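PDB 2XSG: CCMAN5 from Cellulosimicrobium cellulans, which probably hydrolyses alpha-mannosidic bonds as a calcium-containing family 92 glycoside hydrolase, and enables mannose-6-phosphate modification of lysosomal enzymes made in yeast. Local coordinates for residues S155-V161 against A236-P242; S685-V689 against N733-Y738; I624-S629 against L656-D660. All coordinates share one frame; numbering follows the deposited sequence.

Contact 1 (S155-V161 against A236-P242); sequences STPSLVV and AILTFDP
Ser158 carries OG on the far side of CB from its own N (chi1 169°), which brings the hydroxyl to 2.8 Å from Leu238 O, to which it donates. It arrives above that carbonyl's plane, while Leu159 N donates to the same oxygen from nearer the plane, at 2.9 Å. Phe240 holds CG beside its backbone N (chi1 -56°); its ring turns an edge to Pro157 O, 3.5 Å from CD1, while Leu159 CG meets CE1 obliquely at 3.9 Å. The antiparallel strands (axes at 169°) pair Leu159 with Leu238 and Val161 with Ala236 by reciprocal backbone bonds, and Phe240 N to Pro157 O, 3.0 Å, extends the pairing. On the face of Leu159, Val161 and Leu238, Val161 CG2 meets Leu238 CD1 at 4.0 Å, and strands 185-195 and 248-255 supply Leu187, Val185 and Ile248. This is one sheet of the beta-sandwich expected of the family 92 N-terminal domain, packed against the larger one. Backbone bonds are thus shared between this pair and the flanking strands 80-84 and 212-217, and apolar groups fill the sandwich interior; Leu238 O takes two donors, whereas Ser155 O, 3.3 Å from Pro242 CA, has none in the model.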
loop_
_atom_site.group_PDB
_atom_site.type_symbol
_atom_site.label_atom_id
_atom_site.label_comp_id
_atom_site.label_asym_id
_atom_site.label_seq_id
_atom_site.Cartn_x
_atom_site.Cartn_y
_atom_site.Cartn_z
ATOM N N SER A 155 5.797 -41.736 -3.063
ATOM C CA SER A 155 4.766 -40.918 -3.701
ATOM C C SER A 155 4.954 -40.795 -5.205
ATOM O O SER A 155 6.074 -40.797 -5.683
ATOM C CB SER A 155 4.797 -39.510 -3.129
ATOM O OG SER A 155 4.406 -39.509 -1.781
ATOM N N THR A 156 3.854 -40.674 -5.941
ATOM C CA THR A 156 3.874 -40.117 -7.295
ATOM C C THR A 156 3.586 -38.603 -7.190
ATOM O O THR A 156 2.419 -38.202 -7.050
ATOM C CB THR A 156 2.811 -40.774 -8.207
ATOM O OG1 THR A 156 2.941 -42.200 -8.178
ATOM C CG2 THR A 156 2.953 -40.295 -9.661
ATOM N N PRO A 157 4.636 -37.756 -7.251
ATOM C CA PRO A 157 4.457 -36.311 -7.093
ATOM C C PRO A 157 3.672 -35.704 -8.244
ATOM O O PRO A 157 3.774 -36.147 -9.399
ATOM C CB PRO A 157 5.897 -35.766 -7.125
ATOM C CG PRO A 157 6.775 -36.945 -6.805
ATOM C CD PRO A 157 6.054 -38.080 -7.503
ATOM N N SER A 158 2.870 -34.702 -7.918
ATOM C CA SER A 158 2.136 -33.983 -8.940
ATOM C C SER A 158 1.953 -32.522 -8.517
ATOM O O SER A 158 1.868 -32.207 -7.325
ATOM C CB SER A 158 0.797 -34.677 -9.188
ATOM O OG SER A 158 -0.033 -33.872 -9.985
ATOM N N LEU A 159 1.921 -31.635 -9.498
ATOM C CA LEU A 159 1.604 -30.248 -9.238
ATOM C C LEU A 159 0.442 -29.885 -10.134
ATOM O O LEU A 159 0.511 -30.091 -11.345
ATOM C CB LEU A 159 2.807 -29.339 -9.545
ATOM C CG LEU A 159 4.082 -29.516 -8.716
ATOM C CD1 LEU A 159 5.158 -28.549 -9.163
ATOM C CD2 LEU A 159 3.804 -29.295 -7.233
ATOM N N VAL A 160 -0.625 -29.385 -9.531
ATOM C CA VAL A 160 -1.763 -28.877 -10.269
ATOM C C VAL A 160 -1.475 -27.403 -10.511
ATOM O O VAL A 160 -1.099 -26.688 -9.564
ATOM C CB VAL A 160 -3.059 -29.022 -9.459
ATOM C CG1 VAL A 160 -4.205 -28.269 -10.118
ATOM C CG2 VAL A 160 -3.415 -30.498 -9.282
ATOM N N VAL A 161 -1.629 -26.961 -11.756
ATOM C CA VAL A 161 -1.507 -25.547 -12.080
ATOM C C VAL A 161 -2.928 -25.085 -12.424
ATOM O O VAL A 161 -3.419 -25.370 -13.500
ATOM C CB VAL A 161 -0.499 -25.305 -13.244
ATOM C CG1 VAL A 161 -0.344 -23.821 -13.556
ATOM C CG2 VAL A 161 0.867 -25.944 -12.944
ATOM N N ALA A 236 -3.587 -27.132 -15.906
ATOM C CA ALA A 236 -2.721 -28.249 -16.275
ATOM C C ALA A 236 -2.311 -29.032 -15.031
ATOM O O ALA A 236 -2.210 -28.475 -13.937
ATOM C CB ALA A 236 -1.490 -27.748 -17.029
ATOM N N ILE A 237 -2.112 -30.335 -15.199
ATOM C CA ILE A 237 -1.655 -31.186 -14.104
ATOM C C ILE A 237 -0.356 -31.853 -14.527
ATOM O O ILE A 237 -0.308 -32.547 -15.545
ATOM C CB ILE A 237 -2.732 -32.219 -13.677
ATOM C CG1 ILE A 237 -4.049 -31.471 -13.334
ATOM C CG2 ILE A 237 -2.238 -33.062 -12.506
ATOM C CD1 ILE A 237 -5.180 -32.338 -12.802
ATOM N N LEU A 238 0.700 -31.575 -13.773
ATOM C CA LEU A 238 2.024 -32.135 -14.025
ATOM C C LEU A 238 2.212 -33.347 -13.135
ATOM O O LEU A 238 1.939 -33.275 -11.944
ATOM C CB LEU A 238 3.110 -31.097 -13.703
ATOM C CG LEU A 238 3.061 -29.778 -14.493
ATOM C CD1 LEU A 238 3.702 -28.623 -13.712
ATOM C CD2 LEU A 238 3.699 -29.933 -15.888
ATOM N N THR A 239 2.680 -34.449 -13.711
ATOM C CA THR A 239 2.944 -35.679 -12.965
ATOM C C THR A 239 4.406 -36.084 -13.167
ATOM O O THR A 239 4.903 -36.134 -14.308
ATOM C CB THR A 239 1.979 -36.818 -13.374
ATOM O OG1 THR A 239 0.623 -36.375 -13.218
ATOM C CG2 THR A 239 2.188 -38.061 -12.502
ATOM N N PHE A 240 5.077 -36.349 -12.047
ATOM C CA PHE A 240 6.501 -36.667 -12.010
ATOM C C PHE A 240 6.753 -38.143 -11.684
ATOM O O PHE A 240 5.861 -38.852 -11.218
ATOM C CB PHE A 240 7.213 -35.766 -10.986
ATOM C CG PHE A 240 7.013 -34.308 -11.241
ATOM C CD1 PHE A 240 5.866 -33.650 -10.779
ATOM C CD2 PHE A 240 7.943 -33.589 -11.993
ATOM C CE1 PHE A 240 5.669 -32.286 -11.040
ATOM C CE2 PHE A 240 7.753 -32.227 -12.252
ATOM C CZ PHE A 240 6.618 -31.578 -11.774
ATOM N N ASP A 241 7.978 -38.592 -11.943
ATOM C CA ASP A 241 8.395 -39.932 -11.551
ATOM C C ASP A 241 8.609 -40.033 -10.027
ATOM O O ASP A 241 9.215 -39.135 -9.429
ATOM C CB ASP A 241 9.685 -40.317 -12.279
ATOM C CG ASP A 241 9.910 -41.815 -12.295
ATOM O OD1 ASP A 241 9.586 -42.452 -13.325
ATOM O OD2 ASP A 241 10.362 -42.375 -11.270
ATOM N N PRO A 242 8.149 -41.135 -9.404
ATOM C CA PRO A 242 8.411 -41.366 -7.979
ATOM C C PRO A 242 9.890 -41.253 -7.609
ATOM O O PRO A 242 10.197 -40.908 -6.482
ATOM C CB PRO A 242 7.925 -42.805 -7.764
ATOM C CG PRO A 242 6.825 -42.953 -8.759
ATOM C CD PRO A 242 7.324 -42.217 -9.975
#

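Contact 2 (S685-V689 against N733-Y738); sequences SQFQV and NTWVDY
Ser685 donates through OG to Asp737 OD2 at 2.8 Å, meeting the carboxylate on its syn side, and Ser685 O in turn accepts from Tyr738 N at 2.7 Å. Asp737 is an N-cap whose other oxygen, OD1, takes Ala739 N of helix 738-742, leaving each carboxylate oxygen with a partner. Between the strands, Phe687 and Val736 form a hydrogen-bonded antiparallel pair, Val736 N to Phe687 O being 2.9 Å, and Val689 N donates to Thr734 O at 2.8 Å. Gln688 OE1 comes within 3.1 Å of Thr734 O, a pair of acceptors that cannot bond to each other; OE1 is satisfied instead by Asn599 ND2 and by a water 2.6 Å from Gln688 OE1 that also bonds Thr734 OG1. The Trp735 indole rises between its backbone N and carbonyl carbon (chi1 61°) and lies under the Gln686 amide, the planes 10° apart, with Gln686 CD 3.5 Å from Trp735 CE3; the Asn733 amide lies over the opposite face. Trp735 NE1 donates to Ala763 O. Cutting Trp735 back to an alanine would probably leave the Gln686 amide without its flat support and Ala763 O without that N-H. Beyond these polar groups, Phe687 CE2 touches the edge of the Tyr738 ring at CD1, 3.7 Å away. Strand 686-689 is the middle of a small antiparallel sheet, with 735-737 on one flank and 677-678 on the other; helix 353-366 adjoins it through Tyr365, edge-to-face with Phe687, and through Ala364 O, bonded to Tyr738 OH.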
loop_
_atom_site.group_PDB
_atom_site.type_symbol
_atom_site.label_atom_id
_atom_site.label_comp_id
_atom_site.label_asym_id
_atom_site.label_seq_id
_atom_site.Cartn_x
_atom_site.Cartn_y
_atom_site.Cartn_z
ATOM N N SER A 685 6.763 20.538 -0.679
ATOM C CA SER A 685 8.088 20.017 -0.373
ATOM C C SER A 685 8.311 19.906 1.133
ATOM O O SER A 685 9.429 19.652 1.579
ATOM C CB SER A 685 9.161 20.886 -1.024
ATOM O OG SER A 685 9.059 22.224 -0.579
ATOM N N GLN A 686 7.244 20.074 1.912
ATOM C CA GLN A 686 7.383 20.136 3.388
ATOM C C GLN A 686 6.997 18.871 4.171
ATOM O O GLN A 686 6.138 18.081 3.731
ATOM C CB GLN A 686 6.634 21.347 3.935
ATOM C CG GLN A 686 7.334 22.666 3.585
ATOM C CD GLN A 686 6.716 23.860 4.282
ATOM O OE1 GLN A 686 7.112 25.000 4.024
ATOM N NE2 GLN A 686 5.762 23.617 5.173
ATOM N N PHE A 687 7.639 18.701 5.331
ATOM C CA PHE A 687 7.320 17.625 6.266
ATOM C C PHE A 687 7.170 18.216 7.641
ATOM O O PHE A 687 7.925 19.116 7.997
ATOM C CB PHE A 687 8.390 16.539 6.247
ATOM C CG PHE A 687 8.515 15.876 4.919
ATOM C CD1 PHE A 687 7.686 14.817 4.588
ATOM C CD2 PHE A 687 9.421 16.344 3.974
ATOM C CE1 PHE A 687 7.763 14.221 3.351
ATOM C CE2 PHE A 687 9.512 15.744 2.709
ATOM C CZ PHE A 687 8.685 14.675 2.410
ATOM N N GLN A 688 6.174 17.734 8.385
ATOM C CA GLN A 688 5.954 18.164 9.759
ATOM C C GLN A 688 6.710 17.288 10.759
ATOM O O GLN A 688 6.737 16.049 10.631
ATOM C CB GLN A 688 4.454 18.179 10.095
ATOM C CG GLN A 688 3.649 19.280 9.350
ATOM C CD GLN A 688 3.949 20.677 9.877
ATOM O OE1 GLN A 688 4.128 20.872 11.091
ATOM N NE2 GLN A 688 4.011 21.658 8.970
ATOM N N VAL A 689 7.281 17.947 11.774
ATOM C CA VAL A 689 8.036 17.287 12.829
ATOM C C VAL A 689 7.079 16.618 13.808
ATOM O O VAL A 689 6.083 17.224 14.232
ATOM C CB VAL A 689 8.957 18.283 13.569
ATOM C CG1 VAL A 689 9.509 17.669 14.856
ATOM C CG2 VAL A 689 10.105 18.713 12.653
ATOM N N ASN A 733 11.735 25.489 14.139
ATOM C CA ASN A 733 10.580 25.252 13.273
ATOM C C ASN A 733 10.077 23.832 13.463
ATOM O O ASN A 733 10.861 22.936 13.761
ATOM C CB ASN A 733 10.918 25.504 11.793
ATOM C CG ASN A 733 11.221 26.967 11.492
ATOM O OD1 ASN A 733 10.957 27.860 12.292
ATOM N ND2 ASN A 733 11.786 27.206 10.331
ATOM N N THR A 734 8.775 23.637 13.285
ATOM C CA THR A 734 8.133 22.337 13.464
ATOM C C THR A 734 7.860 21.648 12.108
ATOM O O THR A 734 7.059 20.716 12.014
ATOM C CB THR A 734 6.861 22.461 14.326
ATOM O OG1 THR A 734 6.071 23.569 13.867
ATOM C CG2 THR A 734 7.240 22.682 15.819
ATOM N N TRP A 735 8.555 22.130 11.076
ATOM C CA TRP A 735 8.538 21.553 9.731
ATOM C C TRP A 735 9.935 21.673 9.127
ATOM O O TRP A 735 10.695 22.593 9.465
ATOM C CB TRP A 735 7.525 22.281 8.836
ATOM C CG TRP A 735 7.816 23.757 8.646
ATOM C CD1 TRP A 735 7.352 24.792 9.418
ATOM C CD2 TRP A 735 8.640 24.357 7.625
ATOM N NE1 TRP A 735 7.832 25.992 8.941
ATOM C CE2 TRP A 735 8.629 25.755 7.849
ATOM C CE3 TRP A 735 9.392 23.847 6.551
ATOM C CZ2 TRP A 735 9.332 26.659 7.025
ATOM C CZ3 TRP A 735 10.087 24.742 5.731
ATOM C CH2 TRP A 735 10.060 26.133 5.984
ATOM N N VAL A 736 10.282 20.745 8.243
ATOM C CA VAL A 736 11.530 20.845 7.500
ATOM C C VAL A 736 11.269 20.644 6.005
ATOM O O VAL A 736 10.316 19.944 5.612
ATOM C CB VAL A 736 12.621 19.832 7.983
ATOM C CG1 VAL A 736 12.619 19.674 9.503
ATOM C CG2 VAL A 736 12.410 18.492 7.342
ATOM N N ASP A 737 12.122 21.244 5.176
ATOM C CA ASP A 737 12.007 21.078 3.735
ATOM C C ASP A 737 12.634 19.777 3.278
ATOM O O ASP A 737 13.641 19.323 3.848
ATOM C CB ASP A 737 12.634 22.237 2.983
ATOM C CG ASP A 737 12.030 22.407 1.600
ATOM O OD1 ASP A 737 12.720 22.049 0.604
ATOM O OD2 ASP A 737 10.847 22.850 1.532
ATOM N N TYR A 738 12.039 19.191 2.238
ATOM C CA TYR A 738 12.585 18.001 1.582
ATOM C C TYR A 738 14.069 18.162 1.220
ATOM O O TYR A 738 14.875 17.236 1.422
ATOM C CB TYR A 738 11.769 17.687 0.336
ATOM C CG TYR A 738 12.255 16.495 -0.463
ATOM C CD1 TYR A 738 11.977 15.197 -0.047
ATOM C CD2 TYR A 738 12.977 16.675 -1.655
ATOM C CE1 TYR A 738 12.417 14.102 -0.792
ATOM C CE2 TYR A 738 13.427 15.591 -2.404
ATOM C CZ TYR A 738 13.136 14.307 -1.974
ATOM O OH TYR A 738 13.570 13.229 -2.697
HETATM O O HOH W 1 4.960 23.288 11.689
#

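Contact 3 (I624-S629 against L656-D660); sequences IATGSS and LPTMD
Thr658 meets Ile624, Ala625, Thr626 and Ser629 from the third position of a type II beta turn, Leu656 to Met659, closed by Met659 N to Leu656 O at 3.1 Å. Its positive phi (73°) suits that position, and Met659 then centres an inverse gamma turn. Both segments are loops, one following strand 618-623 and the other leading toward helix 665-675.

One hydrogen bond crosses the contact: Ala625 N donates to Thr658 OG1 at 2.9 Å, fairly straight at 160°. The threonine can accept it because OG1 stands between its own backbone N and carbonyl carbon (chi1 75°), facing the other loop. OG1 also lies unusually close to Pro657 O, and the modelled bond there is too short to be trusted in detail.

Several other polar groups tie the loops to the rest of the chain. Ala625 O accepts from Gln536 NE2, while Asp660 OD1 bonds Asn25 and the Thr658 backbone bonds that of Asp22, both in the N-terminal family region. The side chain of Ala625 is about 5 Å from the calcium ion held by Asn588, Glu589 and Asp662, and that of Thr626 about 7 Å from a bound buffer molecule; the contact therefore borders the metal site, consistent with a place beside the active site.

Van der Waals contacts surround the bond. Ile624 crosses Thr658 at about a right angle, its CB 3.4 Å from Thr658 OG1, and Ala625 CB sits 3.4 Å from Thr658 O. On the methyl side, Thr626 CG2 is 3.9 Å from Thr658 CG2, and Ser629 CB presses closer still on Thr658 CG2, at 3.5 Å.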
loop_
_atom_site.group_PDB
_atom_site.type_symbol
_atom_site.label_atom_id
_atom_site.label_comp_id
_atom_site.label_asym_id
_atom_site.label_seq_id
_atom_site.Cartn_x
_atom_site.Cartn_y
_atom_site.Cartn_z
ATOM N N ILE A 624 -13.974 2.489 13.191
ATOM C CA ILE A 624 -13.426 1.477 12.265
ATOM C C ILE A 624 -13.466 2.072 10.860
ATOM O O ILE A 624 -13.846 3.228 10.705
ATOM C CB ILE A 624 -14.188 0.101 12.352
ATOM C CG1 ILE A 624 -15.712 0.297 12.327
ATOM C CG2 ILE A 624 -13.756 -0.667 13.619
ATOM C CD1 ILE A 624 -16.519 -1.001 12.211
ATOM N N ALA A 625 -13.050 1.315 9.850
ATOM C CA ALA A 625 -12.877 1.858 8.506
ATOM C C ALA A 625 -14.084 1.633 7.609
ATOM O O ALA A 625 -14.094 2.075 6.468
ATOM C CB ALA A 625 -11.610 1.311 7.858
ATOM N N THR A 626 -15.095 0.943 8.134
ATOM C CA THR A 626 -16.295 0.606 7.375
ATOM C C THR A 626 -17.477 0.512 8.351
ATOM O O THR A 626 -17.288 0.622 9.563
ATOM C CB THR A 626 -16.110 -0.693 6.539
ATOM O OG1 THR A 626 -17.185 -0.812 5.613
ATOM C CG2 THR A 626 -16.060 -1.957 7.452
ATOM N N GLY A 627 -18.691 0.359 7.827
ATOM C CA GLY A 627 -19.906 0.362 8.647
ATOM C C GLY A 627 -19.851 -0.560 9.862
ATOM O O GLY A 627 -20.135 -0.149 10.988
ATOM N N SER A 628 -19.495 -1.815 9.630
ATOM C CA SER A 628 -19.434 -2.773 10.712
ATOM C C SER A 628 -18.460 -3.913 10.398
ATOM O O SER A 628 -18.084 -4.133 9.236
ATOM C CB SER A 628 -20.833 -3.326 10.987
ATOM O OG SER A 628 -21.255 -4.190 9.940
ATOM N N SER A 629 -18.089 -4.659 11.434
ATOM C CA SER A 629 -17.147 -5.772 11.305
ATOM C C SER A 629 -17.516 -6.895 12.275
ATOM O O SER A 629 -17.792 -6.648 13.456
ATOM C CB SER A 629 -15.720 -5.273 11.582
ATOM O OG SER A 629 -14.819 -6.330 11.905
ATOM N N LEU A 656 -5.662 -2.451 13.499
ATOM C CA LEU A 656 -7.039 -2.500 13.978
ATOM C C LEU A 656 -7.888 -3.378 13.053
ATOM O O LEU A 656 -7.585 -3.482 11.861
ATOM C CB LEU A 656 -7.625 -1.096 14.010
ATOM C CG LEU A 656 -6.996 -0.124 15.025
ATOM C CD1 LEU A 656 -7.530 1.265 14.785
ATOM C CD2 LEU A 656 -7.264 -0.575 16.455
ATOM N N PRO A 657 -8.957 -3.992 13.590
ATOM C CA PRO A 657 -9.875 -4.674 12.681
ATOM C C PRO A 657 -10.441 -3.650 11.666
ATOM O O PRO A 657 -10.715 -2.514 12.049
ATOM C CB PRO A 657 -10.979 -5.186 13.614
ATOM C CG PRO A 657 -10.868 -4.292 14.863
ATOM C CD PRO A 657 -9.424 -4.024 14.997
ATOM N N THR A 658 -10.614 -4.086 10.411
ATOM C CA THR A 658 -11.014 -3.266 9.241
ATOM C C THR A 658 -9.925 -2.327 8.682
ATOM O O THR A 658 -10.105 -1.716 7.614
ATOM C CB THR A 658 -12.251 -2.366 9.480
ATOM O OG1 THR A 658 -11.857 -1.250 10.291
ATOM C CG2 THR A 658 -13.432 -3.115 10.101
ATOM N N MET A 659 -8.832 -2.169 9.406
ATOM C CA MET A 659 -7.805 -1.210 9.019
ATOM C C MET A 659 -6.872 -1.802 7.960
ATOM O O MET A 659 -5.847 -2.375 8.284
ATOM C CB MET A 659 -7.028 -0.760 10.257
ATOM C CG MET A 659 -5.852 0.189 9.989
ATOM S SD MET A 659 -5.134 0.651 11.573
ATOM C CE MET A 659 -3.688 1.552 11.028
ATOM N N ASP A 660 -7.262 -1.701 6.691
ATOM C CA ASP A 660 -6.465 -2.263 5.602
ATOM C C ASP A 660 -5.213 -1.423 5.451
ATOM O O ASP A 660 -5.261 -0.219 5.659
ATOM C CB ASP A 660 -7.268 -2.246 4.301
ATOM C CG ASP A 660 -8.462 -3.175 4.345
ATOM O OD1 ASP A 660 -8.395 -4.182 5.085
ATOM O OD2 ASP A 660 -9.477 -2.892 3.661
#

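Contacts 1 and 2 are both antiparallel strand pairings, whereas contact 3 joins two irregular loops and shares no helix or strand with either. Contacts 1 and 3 are largely buried; contact 2 is only partly so. Contact 1 belongs to the N-terminal family region and contact 2 to the catalytic one, on opposite sides of the chain's centre, their centres about 58 Å apart. Contact 3 lies nearer the middle, with its centre about 31 Å from that of contact 2. Both strand pairs rest on backbone bonds, to which contact 1 adds apolar side chains and contact 2 a serine-aspartate bond, an amide on an indole and a water; contact 3 has one threonine-centred bond near calcium.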